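Local structure of ArsR family transcriptional regulator (Staphylococcus aureus, 6CDB) at residues I29-L34 against H58-L63; H67-K72 against Y80-I85. The protein probably represses transcription as a zinc-sensing, DNA-binding regulator of the ArsR family, binding zinc between the two subunits of its dimer. The protein carries 1 engineered substitution. One frame throughout, in Å; residues are numbered along the deposited sequence.

From the N terminus, helix 26-37 comes first, and interaction 1 sets its 29-34 part against 58-63 of helix 53-65, closing a loop of 23 mostly helical residues that includes helix 42-49. The chain turns out of helix 53-65 through His67 and Leu68 into strand 69-74, where interaction 2 pairs 67-72 with 80-85 and closes a hairpin loop of seven residues. The two contacts follow in series, neither nested nor crossed, yet they touch: Met32 SD and Leu63 CB pack on the two methyls of Val69. Helices 26-37 and 53-65 are thereby tied to the beta wing of this winged-helix protein, and past the wing's second strand Asp84, just before helix 85-99, is a zinc ligand.

Interaction 1 (I29-L34 against H58-L63); sequences IRIMEL and HQLKLL
Helices 29-34 and 58-63 cross at -74°, with axes 11.0 Å apart at closest approach, so the gap between them is spanned by side chains alone. Ile31 supplies the main projection, and its two branches divide the work. At chi1 -64°, which sets CG1 beside the backbone N and CG2 anti to it, the CG2 methyl meets Leu60 CD2 at 3.7 Å. The other branch, extended through CG1, carries CD1 to Gln59 CB at 3.9 Å, the two side chains meeting at roughly a right angle. A beta-branched residue suits this place because it can press on two neighbouring residues at once. Gln59 offers only the aliphatic root of its side chain: the chain bends at chi2 and takes the amide elsewhere, where NE2 is hydrogen-bonded to Asn55 OD1 and OE1 takes a weak bond from Arg28 NE, both outside the apolar seam.

One residue further on, Met32 reaches Leu63 from the flank. Its flexible chain, bent at both chi2 and chi3, brings SD to 3.8 Å from Leu63 CD1. Sulfur and methyl meet with the two side chains slanted across each other, and the same CD1 lies 4.5 Å from Ile31 CG2.

This buried seam packs helix 26-37 against helix 53-65, which by family is probably the DNA-recognition helix of the helix-turn-helix formed with helix 42-49. Helix 42-49 adds Leu49 against Ile31 and Val42 against Leu60, while Val87 and Leu91 of helix 85-99 pack on Met32; Met32 and Leu63 both touch Leu68 in the loop before strand 69-74.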
loop_
_atom_site.group_PDB
_atom_site.type_symbol
_atom_site.label_atom_id
_atom_site.label_comp_id
_atom_site.label_asym_id
_atom_site.label_seq_id
_atom_site.Cartn_x
_atom_site.Cartn_y
_atom_site.Cartn_z
ATOM N N ILE A 29 -8.161 -4.052 -5.252
ATOM C CA ILE A 29 -8.354 -2.668 -4.835
ATOM C C ILE A 29 -9.834 -2.288 -4.896
ATOM O O ILE A 29 -10.338 -1.560 -4.032
ATOM C CB ILE A 29 -7.480 -1.735 -5.691
ATOM C CG1 ILE A 29 -6.000 -1.900 -5.300
ATOM C CG2 ILE A 29 -7.922 -0.279 -5.546
ATOM C CD1 ILE A 29 -5.747 -1.724 -3.789
ATOM N N ARG A 30 -10.558 -2.781 -5.905
ATOM C CA ARG A 30 -11.982 -2.455 -5.991
ATOM C C ARG A 30 -12.758 -3.079 -4.839
ATOM O O ARG A 30 -13.652 -2.443 -4.248
ATOM C CB ARG A 30 -12.551 -2.913 -7.338
ATOM C CG ARG A 30 -12.145 -2.037 -8.515
ATOM C CD ARG A 30 -13.256 -2.037 -9.555
ATOM N NE ARG A 30 -13.395 -3.348 -10.167
ATOM C CZ ARG A 30 -14.533 -3.866 -10.631
ATOM N NH1 ARG A 30 -15.687 -3.195 -10.552
ATOM N NH2 ARG A 30 -14.509 -5.072 -11.169
ATOM N N ILE A 31 -12.435 -4.326 -4.507
ATOM C CA ILE A 31 -13.051 -4.969 -3.351
ATOM C C ILE A 31 -12.738 -4.181 -2.080
ATOM O O ILE A 31 -13.627 -3.910 -1.259
ATOM C CB ILE A 31 -12.572 -6.427 -3.241
ATOM C CG1 ILE A 31 -13.046 -7.245 -4.455
ATOM C CG2 ILE A 31 -13.017 -7.044 -1.911
ATOM C CD1 ILE A 31 -12.465 -8.643 -4.505
ATOM N N MET A 32 -11.464 -3.806 -1.897
ATOM C CA MET A 32 -11.069 -3.115 -0.672
ATOM C C MET A 32 -11.733 -1.752 -0.564
ATOM O O MET A 32 -12.117 -1.332 0.530
ATOM C CB MET A 32 -9.553 -2.950 -0.610
ATOM C CG MET A 32 -8.759 -4.247 -0.509
ATOM S SD MET A 32 -8.825 -5.027 1.101
ATOM C CE MET A 32 -7.637 -3.987 1.968
ATOM N N GLU A 33 -11.844 -1.027 -1.676
ATOM C CA GLU A 33 -12.506 0.270 -1.624
ATOM C C GLU A 33 -13.989 0.108 -1.280
ATOM O O GLU A 33 -14.528 0.860 -0.450
ATOM C CB GLU A 33 -12.301 1.000 -2.952
ATOM C CG GLU A 33 -12.645 2.485 -2.933
ATOM C CD GLU A 33 -14.106 2.750 -3.233
ATOM O OE1 GLU A 33 -14.727 1.904 -3.908
ATOM O OE2 GLU A 33 -14.628 3.791 -2.785
ATOM N N LEU A 34 -14.651 -0.899 -1.868
ATOM C CA LEU A 34 -16.043 -1.175 -1.503
ATOM C C LEU A 34 -16.177 -1.407 0.001
ATOM O O LEU A 34 -17.065 -0.845 0.662
ATOM C CB LEU A 34 -16.558 -2.388 -2.295
ATOM C CG LEU A 34 -18.044 -2.772 -2.275
ATOM C CD1 LEU A 34 -18.399 -3.596 -3.518
ATOM C CD2 LEU A 34 -18.415 -3.546 -1.012
ATOM N N HIS A 58 -12.173 -16.132 -3.713
ATOM C CA HIS A 58 -10.738 -16.400 -3.794
ATOM C C HIS A 58 -9.926 -15.196 -3.303
ATOM O O HIS A 58 -9.047 -15.324 -2.428
ATOM C CB HIS A 58 -10.388 -16.771 -5.240
ATOM C CG HIS A 58 -8.986 -17.262 -5.439
ATOM N ND1 HIS A 58 -8.589 -18.544 -5.119
ATOM C CD2 HIS A 58 -7.895 -16.653 -5.964
ATOM C CE1 HIS A 58 -7.310 -18.694 -5.414
ATOM N NE2 HIS A 58 -6.866 -17.562 -5.929
ATOM N N GLN A 59 -10.231 -14.008 -3.839
ATOM C CA GLN A 59 -9.468 -12.818 -3.469
ATOM C C GLN A 59 -9.607 -12.507 -1.985
ATOM O O GLN A 59 -8.646 -12.071 -1.347
ATOM C CB GLN A 59 -9.909 -11.616 -4.305
ATOM C CG GLN A 59 -9.929 -11.867 -5.799
ATOM C CD GLN A 59 -8.646 -12.497 -6.319
ATOM O OE1 GLN A 59 -7.545 -12.138 -5.900
ATOM N NE2 GLN A 59 -8.790 -13.450 -7.232
ATOM N N LEU A 60 -10.789 -12.746 -1.413
ATOM C CA LEU A 60 -10.999 -12.475 0.007
ATOM C C LEU A 60 -10.298 -13.497 0.893
ATOM O O LEU A 60 -9.882 -13.154 2.008
ATOM C CB LEU A 60 -12.494 -12.451 0.337
ATOM C CG LEU A 60 -13.357 -11.359 -0.271
ATOM C CD1 LEU A 60 -14.852 -11.660 0.001
ATOM C CD2 LEU A 60 -13.003 -10.011 0.294
ATOM N N LYS A 61 -10.175 -14.756 0.447
ATOM C CA LYS A 61 -9.329 -15.687 1.190
ATOM C C LYS A 61 -7.907 -15.167 1.240
ATOM O O LYS A 61 -7.269 -15.180 2.301
ATOM C CB LYS A 61 -9.339 -17.085 0.581
ATOM C CG LYS A 61 -10.705 -17.653 0.303
ATOM C CD LYS A 61 -11.405 -18.113 1.563
ATOM C CE LYS A 61 -12.878 -18.380 1.262
ATOM N NZ LYS A 61 -13.012 -19.432 0.188
ATOM N N LEU A 62 -7.398 -14.680 0.102
ATOM C CA LEU A 62 -6.033 -14.153 0.114
ATOM C C LEU A 62 -5.920 -12.932 1.028
ATOM O O LEU A 62 -5.009 -12.852 1.857
ATOM C CB LEU A 62 -5.570 -13.808 -1.300
ATOM C CG LEU A 62 -4.260 -13.005 -1.338
ATOM C CD1 LEU A 62 -3.101 -13.690 -0.567
ATOM C CD2 LEU A 62 -3.845 -12.740 -2.769
ATOM N N LEU A 63 -6.845 -11.976 0.894
ATOM C CA LEU A 63 -6.786 -10.763 1.706
ATOM C C LEU A 63 -6.929 -11.079 3.189
ATOM O O LEU A 63 -6.304 -10.422 4.036
ATOM C CB LEU A 63 -7.869 -9.773 1.255
ATOM C CG LEU A 63 -7.715 -9.224 -0.167
ATOM C CD1 LEU A 63 -8.952 -8.433 -0.600
ATOM C CD2 LEU A 63 -6.440 -8.367 -0.290
#

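Interaction 2 (H67-K72 against Y80-I85); sequences HLVKAK and YSLDDI. With ZN (zinc ion), chain C.
Ala71 CB sits over one face of the Tyr80 ring, 3.7 Å from its centroid and 12° off the normal, a CH-pi contact between the partners of a non-hydrogen-bonded antiparallel pair. A small residue suits the spot, since the ring can lie directly on its methyl. Val69 CG2 comes to the same ring at its edge, near the ring plane, 4.0 Å from CD2.

Lys70 and Ser81, the neighbouring hydrogen-bonded pair, join through two backbone bonds, Lys70 N to Ser81 O and Ser81 N to Lys70 O, each 2.9 Å. Their side chains share the face away from Tyr80. With CG lodged between the backbone N and the carbonyl carbon (chi1 64°), Lys70 reaches across to the partner strand, extended through chi2 and chi3, and a final bend at chi4 sets NZ 2.8 Å from Ser81 OG and 3.1 Å from Asp83 O, hydrogen-bonded to both. The ammonium reaches that carbonyl from above its plane. A long, flexible lysine can thus clasp the partner strand as it ends.

Where the strand gives way to the loop before helix 85-99, Asp83 N bonds to Leu68 O at 3.0 Å, from above the carbonyl plane, and a water donates to both Val69 O and Asp83 OD1. Next along, Asp84 serves as N-cap of helix 85-99 and binds zinc through OD1 at 1.9 Å; His86 and, from the second subunit, His97 and His100 complete the site.

His67 O also accepts a hydrogen bond from His97 of the second subunit. Beneath this winged-helix hairpin, Val69 and Leu82 rest on Met32 and Leu35 of helix 26-37, and Tyr80 packs on Leu60 and Lys64 of helix 53-65.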
loop_
_atom_site.group_PDB
_atom_site.type_symbol
_atom_site.label_atom_id
_atom_site.label_comp_id
_atom_site.label_asym_id
_atom_site.label_seq_id
_atom_site.Cartn_x
_atom_site.Cartn_y
_atom_site.Cartn_z
ATOM N N HIS A 67 -4.465 -10.590 6.831
ATOM C CA HIS A 67 -5.072 -9.729 7.845
ATOM C C HIS A 67 -5.442 -8.371 7.277
ATOM O O HIS A 67 -5.360 -7.356 7.967
ATOM C CB HIS A 67 -4.165 -9.566 9.069
ATOM C CG HIS A 67 -3.815 -10.865 9.719
ATOM N ND1 HIS A 67 -4.727 -11.599 10.447
ATOM C CD2 HIS A 67 -2.666 -11.576 9.725
ATOM C CE1 HIS A 67 -4.151 -12.706 10.879
ATOM N NE2 HIS A 67 -2.900 -12.716 10.455
ATOM N N LEU A 68 -5.868 -8.348 6.018
ATOM C CA LEU A 68 -6.350 -7.123 5.395
ATOM C C LEU A 68 -7.870 -6.996 5.424
ATOM O O LEU A 68 -8.386 -5.874 5.400
ATOM C CB LEU A 68 -5.838 -7.037 3.949
ATOM C CG LEU A 68 -4.298 -6.966 3.889
ATOM C CD1 LEU A 68 -3.822 -6.961 2.454
ATOM C CD2 LEU A 68 -3.786 -5.743 4.643
ATOM N N VAL A 69 -8.597 -8.117 5.462
ATOM C CA VAL A 69 -10.032 -8.121 5.717
ATOM C C VAL A 69 -10.300 -9.145 6.807
ATOM O O VAL A 69 -9.486 -10.026 7.074
ATOM C CB VAL A 69 -10.870 -8.458 4.462
ATOM C CG1 VAL A 69 -10.627 -7.431 3.366
ATOM C CG2 VAL A 69 -10.547 -9.878 3.970
ATOM N N LYS A 70 -11.452 -9.007 7.451
ATOM C CA LYS A 70 -11.941 -10.009 8.383
ATOM C C LYS A 70 -13.399 -10.279 8.046
ATOM O O LYS A 70 -14.026 -9.539 7.273
ATOM C CB LYS A 70 -11.793 -9.549 9.835
ATOM C CG LYS A 70 -12.640 -8.323 10.156
ATOM C CD LYS A 70 -12.444 -7.871 11.595
ATOM C CE LYS A 70 -13.341 -6.684 11.913
ATOM N NZ LYS A 70 -13.180 -5.619 10.885
ATOM N N ALA A 71 -13.951 -11.345 8.637
ATOM C CA ALA A 71 -15.324 -11.734 8.339
ATOM C C ALA A 71 -16.049 -12.178 9.602
ATOM O O ALA A 71 -15.451 -12.777 10.499
ATOM C CB ALA A 71 -15.368 -12.852 7.288
ATOM N N LYS A 72 -17.346 -11.876 9.660
ATOM C CA LYS A 72 -18.227 -12.314 10.733
ATOM C C LYS A 72 -19.468 -12.940 10.114
ATOM O O LYS A 72 -19.865 -12.588 9.006
ATOM C CB LYS A 72 -18.634 -11.146 11.653
ATOM C CG LYS A 72 -19.405 -11.576 12.893
ATOM C CD LYS A 72 -18.523 -12.354 13.873
ATOM C CE LYS A 72 -19.156 -13.685 14.282
ATOM N NZ LYS A 72 -18.787 -14.789 13.339
ATOM N N TYR A 80 -17.887 -9.281 5.252
ATOM C CA TYR A 80 -16.486 -8.904 5.266
ATOM C C TYR A 80 -16.323 -7.425 5.570
ATOM O O TYR A 80 -17.222 -6.618 5.336
ATOM C CB TYR A 80 -15.813 -9.241 3.935
ATOM C CG TYR A 80 -15.557 -10.722 3.802
ATOM C CD1 TYR A 80 -16.596 -11.590 3.492
ATOM C CD2 TYR A 80 -14.285 -11.259 4.000
ATOM C CE1 TYR A 80 -16.386 -12.946 3.382
ATOM C CE2 TYR A 80 -14.063 -12.628 3.889
ATOM C CZ TYR A 80 -15.127 -13.461 3.579
ATOM O OH TYR A 80 -14.958 -14.818 3.459
ATOM N N SER A 81 -15.150 -7.080 6.101
ATOM C CA SER A 81 -14.823 -5.692 6.374
ATOM C C SER A 81 -13.313 -5.542 6.318
ATOM O O SER A 81 -12.574 -6.526 6.402
ATOM C CB SER A 81 -15.364 -5.262 7.740
ATOM O OG SER A 81 -14.894 -6.147 8.749
ATOM N N LEU A 82 -12.855 -4.305 6.154
ATOM C CA LEU A 82 -11.434 -4.046 6.351
ATOM C C LEU A 82 -11.054 -4.456 7.768
ATOM O O LEU A 82 -11.833 -4.280 8.711
ATOM C CB LEU A 82 -11.110 -2.573 6.102
ATOM C CG LEU A 82 -11.380 -2.048 4.687
ATOM C CD1 LEU A 82 -10.739 -0.679 4.471
ATOM C CD2 LEU A 82 -10.923 -3.044 3.617
ATOM N N ASP A 83 -9.851 -5.016 7.914
ATOM C CA ASP A 83 -9.505 -5.703 9.154
ATOM C C ASP A 83 -9.540 -4.761 10.355
ATOM O O ASP A 83 -10.188 -5.059 11.362
ATOM C CB ASP A 83 -8.136 -6.369 9.031
ATOM C CG ASP A 83 -7.667 -6.982 10.351
ATOM O OD1 ASP A 83 -8.001 -8.159 10.603
ATOM O OD2 ASP A 83 -6.984 -6.277 11.141
ATOM N N ASP A 84 -8.848 -3.624 10.276
ATOM C CA ASP A 84 -8.879 -2.647 11.367
ATOM C C ASP A 84 -8.596 -1.261 10.794
ATOM O O ASP A 84 -8.517 -1.072 9.577
ATOM C CB ASP A 84 -7.907 -3.045 12.495
ATOM C CG ASP A 84 -6.426 -2.960 12.092
ATOM O OD1 ASP A 84 -5.576 -3.535 12.817
ATOM O OD2 ASP A 84 -6.083 -2.328 11.067
ATOM N N ILE A 85 -8.412 -0.290 11.688
ATOM C CA ILE A 85 -8.281 1.100 11.267
ATOM C C ILE A 85 -6.978 1.358 10.500
ATOM O O ILE A 85 -6.899 2.306 9.708
ATOM C CB ILE A 85 -8.395 2.022 12.491
ATOM C CG1 ILE A 85 -8.588 3.455 12.015
ATOM C CG2 ILE A 85 -7.139 1.901 13.366
ATOM C CD1 ILE A 85 -8.080 4.482 12.991
HETATM ZN ZN ZN C . -3.792 -3.061 12.423
HETATM O O HOH W 1 -7.996 -10.533 9.249
#